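Local coordinates for protein RNA N6-adenosine-methyltransferase METTL16 (Homo sapiens, PDB 6M1U) that methylates the N6 position of adenosine in RNA, including U6 small nuclear RNA, with a vertebrate conserved region that probably helps bind the RNA, at residues I31-L42 and R51-L61. Numbering follows the deposited sequence.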
ATOM      1  N   ILE A  31      -9.099  -0.208  -7.378  1.00 73.03           N
ATOM      2  CA  ILE A  31      -7.668  -0.497  -7.068  1.00 64.51           C
ATOM      3  C   ILE A  31      -6.844   0.784  -7.238  1.00 61.54           C
ATOM      4  O   ILE A  31      -5.842   0.935  -6.522  1.00 59.14           O
ATOM      5  CB  ILE A  31      -7.129  -1.654  -7.930  1.00 59.88           C
ATOM      6  CG1 ILE A  31      -7.157  -1.319  -9.422  1.00 58.99           C
ATOM      7  CG2 ILE A  31      -7.880  -2.940  -7.633  1.00 60.14           C
ATOM      8  CD1 ILE A  31      -6.806  -2.487 -10.311  1.00 58.15           C
ATOM      9  N   VAL A  32      -7.255   1.667  -8.151  1.00 62.06           N
ATOM     10  CA  VAL A  32      -6.519   2.946  -8.371  1.00 60.36           C
ATOM     11  C   VAL A  32      -6.684   3.809  -7.118  1.00 59.99           C
ATOM     12  O   VAL A  32      -5.675   4.331  -6.620  1.00 60.12           O
ATOM     13  CB  VAL A  32      -7.033   3.687  -9.618  1.00 60.52           C
ATOM     14  CG1 VAL A  32      -6.600   5.143  -9.616  1.00 59.38           C
ATOM     15  CG2 VAL A  32      -6.594   3.001 -10.900  1.00 60.12           C
ATOM     16  N   VAL A  33      -7.922   3.942  -6.642  1.00 63.55           N
ATOM     17  CA  VAL A  33      -8.211   4.752  -5.425  1.00 64.13           C
ATOM     18  C   VAL A  33      -7.313   4.255  -4.291  1.00 64.19           C
ATOM     19  O   VAL A  33      -6.551   5.068  -3.745  1.00 64.41           O
ATOM     20  CB  VAL A  33      -9.699   4.658  -5.038  1.00 66.00           C
ATOM     21  CG1 VAL A  33      -9.919   4.987  -3.572  1.00 66.57           C
ATOM     22  CG2 VAL A  33     -10.563   5.540  -5.921  1.00 68.42           C
ATOM     23  N   VAL A  34      -7.408   2.963  -3.972  1.00 64.88           N
ATOM     24  CA  VAL A  34      -6.603   2.342  -2.881  1.00 63.32           C
ATOM     25  C   VAL A  34      -5.129   2.708  -3.067  1.00 63.01           C
ATOM     26  O   VAL A  34      -4.522   3.206  -2.106  1.00 62.65           O
ATOM     27  CB  VAL A  34      -6.793   0.814  -2.855  1.00 63.32           C
ATOM     28  CG1 VAL A  34      -5.802   0.140  -1.922  1.00 61.48           C
ATOM     29  CG2 VAL A  34      -8.217   0.432  -2.495  1.00 65.90           C
ATOM     30  N   THR A  35      -4.590   2.482  -4.266  1.00 62.32           N
ATOM     31  CA  THR A  35      -3.182   2.767  -4.533  1.00 61.07           C
ATOM     32  C   THR A  35      -2.822   4.202  -4.176  1.00 61.10           C
ATOM     33  O   THR A  35      -1.817   4.447  -3.495  1.00 59.20           O
ATOM     34  CB  THR A  35      -2.861   2.499  -5.997  1.00 61.79           C
ATOM     35  OG1 THR A  35      -3.025   1.097  -6.272  1.00 61.53           O
ATOM     36  CG2 THR A  35      -1.438   2.939  -6.307  1.00 61.13           C
ATOM     37  N   THR A  36      -3.638   5.166  -4.610  1.00 61.81           N
ATOM     38  CA  THR A  36      -3.316   6.548  -4.275  1.00 61.27           C
ATOM     39  C   THR A  36      -3.454   6.828  -2.781  1.00 62.42           C
ATOM     40  O   THR A  36      -2.888   7.818  -2.304  1.00 62.03           O
ATOM     41  CB  THR A  36      -4.187   7.529  -5.051  1.00 62.18           C
ATOM     42  OG1 THR A  36      -5.493   7.511  -4.486  1.00 63.65           O
ATOM     43  CG2 THR A  36      -4.283   7.154  -6.519  1.00 63.37           C
ATOM     44  N   TRP A  37      -4.193   5.991  -2.031  1.00 60.41           N
ATOM     45  CA  TRP A  37      -4.158   6.124  -0.578  1.00 61.02           C
ATOM     46  C   TRP A  37      -2.895   5.502   0.000  1.00 58.51           C
ATOM     47  O   TRP A  37      -2.314   6.041   0.951  1.00 59.06           O
ATOM     48  CB  TRP A  37      -5.391   5.504   0.069  1.00 60.06           C
ATOM     49  CG  TRP A  37      -6.586   6.400   0.098  1.00 61.05           C
ATOM     50  CD1 TRP A  37      -7.799   6.190  -0.528  1.00 63.16           C
ATOM     51  CD2 TRP A  37      -6.707   7.652   0.783  1.00 61.93           C
ATOM     52  NE1 TRP A  37      -8.663   7.245  -0.269  1.00 65.23           N
ATOM     53  CE2 TRP A  37      -8.018   8.148   0.535  1.00 64.49           C
ATOM     54  CE3 TRP A  37      -5.846   8.404   1.592  1.00 60.71           C
ATOM     55  CZ2 TRP A  37      -8.465   9.353   1.057  1.00 66.44           C
ATOM     56  CZ3 TRP A  37      -6.308   9.607   2.109  1.00 62.87           C
ATOM     57  CH2 TRP A  37      -7.595  10.066   1.837  1.00 65.68           C
ATOM     58  N   ILE A  38      -2.439   4.375  -0.546  1.00 59.05           N
ATOM     59  CA  ILE A  38      -1.123   3.881  -0.140  1.00 59.60           C
ATOM     60  C   ILE A  38      -0.040   4.908  -0.485  1.00 61.88           C
ATOM     61  O   ILE A  38       0.888   5.146   0.299  1.00 61.74           O
ATOM     62  CB  ILE A  38      -0.835   2.509  -0.773  1.00 57.71           C
ATOM     63  CG1 ILE A  38      -1.837   1.476  -0.276  1.00 58.56           C
ATOM     64  CG2 ILE A  38       0.519   2.037  -0.365  1.00 57.04           C
ATOM     65  CD1 ILE A  38      -1.831   0.194  -1.077  1.00 58.24           C
ATOM     66  N   GLU A  39      -0.166   5.570  -1.644  1.00 66.07           N
ATOM     67  CA  GLU A  39       0.812   6.592  -2.013  1.00 68.36           C
ATOM     68  C   GLU A  39       0.804   7.736  -1.013  1.00 69.13           C
ATOM     69  O   GLU A  39       1.864   8.246  -0.634  1.00 68.24           O
ATOM     70  CB  GLU A  39       0.527   7.104  -3.423  1.00 74.50           C
ATOM     71  CG  GLU A  39       0.894   6.126  -4.520  1.00 77.42           C
ATOM     72  CD  GLU A  39       0.395   6.536  -5.904  1.00 80.82           C
ATOM     73  OE1 GLU A  39      -0.491   7.413  -6.028  1.00 82.98           O
ATOM     74  OE2 GLU A  39       0.906   5.960  -6.887  1.00 82.83           O
ATOM     75  N   LYS A  40      -0.385   8.125  -0.538  1.00 68.35           N
ATOM     76  CA  LYS A  40      -0.469   9.136   0.510  1.00 69.25           C
ATOM     77  C   LYS A  40       0.216   8.652   1.789  1.00 66.10           C
ATOM     78  O   LYS A  40       0.985   9.388   2.414  1.00 66.87           O
ATOM     79  CB  LYS A  40      -1.938   9.480   0.773  1.00 70.15           C
ATOM     80  CG  LYS A  40      -2.192  10.924   1.181  1.00 73.16           C
ATOM     81  CD  LYS A  40      -2.010  11.133   2.665  1.00 75.27           C
ATOM     82  CE  LYS A  40      -1.660  12.590   2.948  1.00 78.14           C
ATOM     83  NZ  LYS A  40      -1.914  12.957   4.388  1.00 80.20           N
ATOM     84  N   ILE A  41      -0.029   7.403   2.173  1.00 65.98           N
ATOM     85  CA  ILE A  41       0.523   6.881   3.418  1.00 65.84           C
ATOM     86  C   ILE A  41       2.043   6.829   3.355  1.00 67.11           C
ATOM     87  O   ILE A  41       2.736   7.108   4.347  1.00 67.61           O
ATOM     88  CB  ILE A  41      -0.074   5.491   3.698  1.00 66.10           C
ATOM     89  CG1 ILE A  41      -1.553   5.629   4.053  1.00 67.38           C
ATOM     90  CG2 ILE A  41       0.775   4.738   4.745  1.00 65.90           C
ATOM     91  CD1 ILE A  41      -2.309   4.382   3.885  1.00 66.98           C
ATOM     92  N   LEU A  42       2.585   6.440   2.198  1.00 65.94           N
ATOM     93  CA  LEU A  42       4.030   6.287   2.078  1.00 65.57           C
ATOM     94  C   LEU A  42       4.709   7.641   2.069  1.00 68.87           C
ATOM     95  O   LEU A  42       5.674   7.847   2.814  1.00 70.60           O
ATOM     96  CB  LEU A  42       4.403   5.482   0.827  1.00 61.58           C
ATOM     97  CG  LEU A  42       3.905   4.033   0.859  1.00 58.44           C
ATOM     98  CD1 LEU A  42       4.164   3.285  -0.440  1.00 57.19           C
ATOM     99  CD2 LEU A  42       4.511   3.306   2.020  1.00 56.58           C
ATOM    100  N   ARG A  51       5.322   4.723  -9.394  1.00 62.00           N
ATOM    101  CA  ARG A  51       4.519   3.737 -10.107  1.00 62.68           C
ATOM    102  C   ARG A  51       5.291   3.111 -11.258  1.00 60.67           C
ATOM    103  O   ARG A  51       5.913   3.808 -12.057  1.00 62.26           O
ATOM    104  CB  ARG A  51       3.261   4.369 -10.654  1.00 62.83           C
ATOM    105  CG  ARG A  51       2.213   4.513  -9.645  1.00 62.30           C
ATOM    106  CD  ARG A  51       1.193   5.346 -10.270  1.00 65.24           C
ATOM    107  NE  ARG A  51       0.135   5.675  -9.352  1.00 67.17           N
ATOM    108  CZ  ARG A  51      -1.140   5.589  -9.654  1.00 70.13           C
ATOM    109  NH1 ARG A  51      -1.500   5.178 -10.861  1.00 72.50           N
ATOM    110  NH2 ARG A  51      -2.033   5.945  -8.747  1.00 71.25           N
ATOM    111  N   VAL A  52       5.202   1.802 -11.382  1.00 61.71           N
ATOM    112  CA  VAL A  52       5.982   1.087 -12.385  1.00 61.26           C
ATOM    113  C   VAL A  52       5.008   0.411 -13.341  1.00 65.33           C
ATOM    114  O   VAL A  52       3.835   0.154 -12.995  1.00 64.87           O
ATOM    115  CB  VAL A  52       6.968   0.090 -11.733  1.00 60.60           C
ATOM    116  CG1 VAL A  52       8.109   0.843 -11.090  1.00 59.67           C
ATOM    117  CG2 VAL A  52       6.261  -0.697 -10.702  1.00 59.99           C
ATOM    118  N   PRO A  53       5.466   0.091 -14.555  1.00 66.18           N
ATOM    119  CA  PRO A  53       4.661  -0.754 -15.447  1.00 70.51           C
ATOM    120  C   PRO A  53       4.196  -2.013 -14.728  1.00 69.47           C
ATOM    121  O   PRO A  53       4.919  -2.607 -13.928  1.00 69.44           O
ATOM    122  CB  PRO A  53       5.624  -1.087 -16.588  1.00 71.02           C
ATOM    123  CG  PRO A  53       7.029  -0.723 -16.044  1.00 69.30           C
ATOM    124  CD  PRO A  53       6.797   0.417 -15.125  1.00 68.15           C
ATOM    125  N   CYS A  54       2.958  -2.403 -14.999  1.00 72.56           N
ATOM    126  CA  CYS A  54       2.324  -3.503 -14.285  1.00 73.18           C
ATOM    127  C   CYS A  54       1.450  -4.274 -15.265  1.00 77.82           C
ATOM    128  O   CYS A  54       1.531  -4.081 -16.484  1.00 76.86           O
ATOM    129  CB  CYS A  54       1.506  -2.967 -13.108  1.00 73.44           C
ATOM    130  SG  CYS A  54       0.392  -1.693 -13.640  1.00 75.53           S
ATOM    131  N   GLY A  55       0.613  -5.156 -14.715  1.00 79.15           N
ATOM    132  CA  GLY A  55      -0.358  -5.878 -15.498  1.00 86.33           C
ATOM    133  C   GLY A  55      -1.590  -5.048 -15.794  1.00 84.93           C
ATOM    134  O   GLY A  55      -1.789  -3.944 -15.284  1.00 88.04           O
ATOM    135  N   LYS A  56      -2.452  -5.623 -16.638  1.00 94.48           N
ATOM    136  CA  LYS A  56      -3.649  -4.916 -17.093  1.00 95.65           C
ATOM    137  C   LYS A  56      -4.650  -4.706 -15.966  1.00 97.65           C
ATOM    138  O   LYS A  56      -5.383  -3.712 -15.969  1.00 94.82           O
ATOM    139  CB  LYS A  56      -4.293  -5.677 -18.248  1.00105.59           C
ATOM    140  CG  LYS A  56      -3.362  -5.860 -19.432  1.00110.14           C
ATOM    141  CD  LYS A  56      -4.029  -6.610 -20.569  1.00116.81           C
ATOM    142  CE  LYS A  56      -3.084  -6.756 -21.757  1.00120.19           C
ATOM    143  NZ  LYS A  56      -3.796  -7.310 -22.957  1.00125.92           N
ATOM    144  N   GLU A  57      -4.669  -5.589 -14.980  1.00 96.14           N
ATOM    145  CA  GLU A  57      -5.687  -5.538 -13.949  1.00 96.41           C
ATOM    146  C   GLU A  57      -5.089  -5.288 -12.567  1.00 84.41           C
ATOM    147  O   GLU A  57      -5.546  -5.847 -11.574  1.00 85.71           O
ATOM    148  CB  GLU A  57      -6.522  -6.816 -13.989  1.00102.64           C
ATOM    149  CG  GLU A  57      -7.361  -6.922 -15.287  1.00111.43           C
ATOM    150  CD  GLU A  57      -8.540  -7.896 -15.195  1.00119.24           C
ATOM    151  OE1 GLU A  57      -8.463  -8.888 -14.429  1.00121.77           O
ATOM    152  OE2 GLU A  57      -9.554  -7.668 -15.898  1.00124.40           O
ATOM    153  N   GLU A  58      -4.072  -4.417 -12.485  1.00 78.61           N
ATOM    154  CA  GLU A  58      -3.397  -4.056 -11.229  1.00 71.26           C
ATOM    155  C   GLU A  58      -2.720  -2.691 -11.376  1.00 68.21           C
ATOM    156  O   GLU A  58      -2.530  -2.188 -12.486  1.00 66.80           O
ATOM    157  CB  GLU A  58      -2.352  -5.103 -10.815  1.00 72.04           C
ATOM    158  CG  GLU A  58      -1.183  -5.114 -11.768  1.00 73.31           C
ATOM    159  CD  GLU A  58      -0.081  -6.120 -11.440  1.00 73.58           C
ATOM    160  OE1 GLU A  58      -0.237  -6.998 -10.561  1.00 74.17           O
ATOM    161  OE2 GLU A  58       0.965  -6.031 -12.096  1.00 73.71           O
ATOM    162  N   VAL A  59      -2.375  -2.091 -10.234  1.00 64.14           N
ATOM    163  CA  VAL A  59      -1.493  -0.933 -10.158  1.00 61.91           C
ATOM    164  C   VAL A  59      -0.323  -1.280  -9.243  1.00 60.83           C
ATOM    165  O   VAL A  59      -0.520  -1.924  -8.209  1.00 60.95           O
ATOM    166  CB  VAL A  59      -2.232   0.295  -9.612  1.00 57.04           C
ATOM    167  CG1 VAL A  59      -1.314   1.522  -9.601  1.00 54.92           C
ATOM    168  CG2 VAL A  59      -3.490   0.529 -10.399  1.00 57.29           C
ATOM    169  N   SER A  60       0.890  -0.862  -9.610  1.00 63.52           N
ATOM    170  CA  SER A  60       2.086  -1.233  -8.864  1.00 63.94           C
ATOM    171  C   SER A  60       2.851  -0.005  -8.393  1.00 63.68           C
ATOM    172  O   SER A  60       3.063   0.940  -9.162  1.00 64.06           O
ATOM    173  CB  SER A  60       3.030  -2.094  -9.704  1.00 67.53           C
ATOM    174  OG  SER A  60       2.340  -3.194 -10.262  1.00 70.87           O
ATOM    175  N   LEU A  61       3.296  -0.049  -7.139  1.00 62.27           N
ATOM    176  CA  LEU A  61       4.284   0.872  -6.606  1.00 60.55           C
ATOM    177  C   LEU A  61       5.605   0.151  -6.407  1.00 60.53           C
ATOM    178  O   LEU A  61       5.628  -0.944  -5.845  1.00 59.95           O
ATOM    179  CB  LEU A  61       3.861   1.401  -5.256  1.00 61.57           C
ATOM    180  CG  LEU A  61       2.625   2.224  -5.317  1.00 62.97           C
ATOM    181  CD1 LEU A  61       2.321   2.588  -3.875  1.00 63.78           C
ATOM    182  CD2 LEU A  61       2.985   3.413  -6.182  1.00 63.47           C
TER
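With CG anti to its carbonyl carbon (chi1 -73°) and the chain extended beyond it, Glu39 reaches from helix 31-42 to Arg51, whose own chain runs extended from CG to NE. The two side chains cross at about a right angle, and their flat ends are turned 46° apart. Within this salt bridge, Arg51 NE gives a hydrogen bond to the syn lone pair of Glu39 OE2 at 2.6 Å, near the guanidinium plane; the bond from Arg51 NH2 to Glu39 OE1, at 3.5 Å, is weak. Thr36 CG2 lies at the guanidinium edge, while Val59 CG1 sits over one face. A glutamine here would probably leave Arg51 without its charged mate and set its guanidinium freer to swing away. Next to the ion pair, Leu61 CD2 packs against Glu39 CG at 3.8 Å, and Leu61 CD1 meets Leu42 CD1 tip to tip and also touches Ile38 CG2. Thr35 CG2 lies 3.6 Å from Val59 CG1, while Thr35 OG1 gives a hydrogen bond to Ile31 O at 2.8 Å. Val32 CG2 closes on Val59 CG2 at 4.0 Å, and Ile31 CD1 reaches the backbone at Glu57 and Glu58. The helix runs nearly parallel to strand 58-61, their axes 13° apart, and Val59 and Leu61 also pair with strand 108-119: the helix-on-sheet packing of an alpha+beta domain built on an antiparallel sheet.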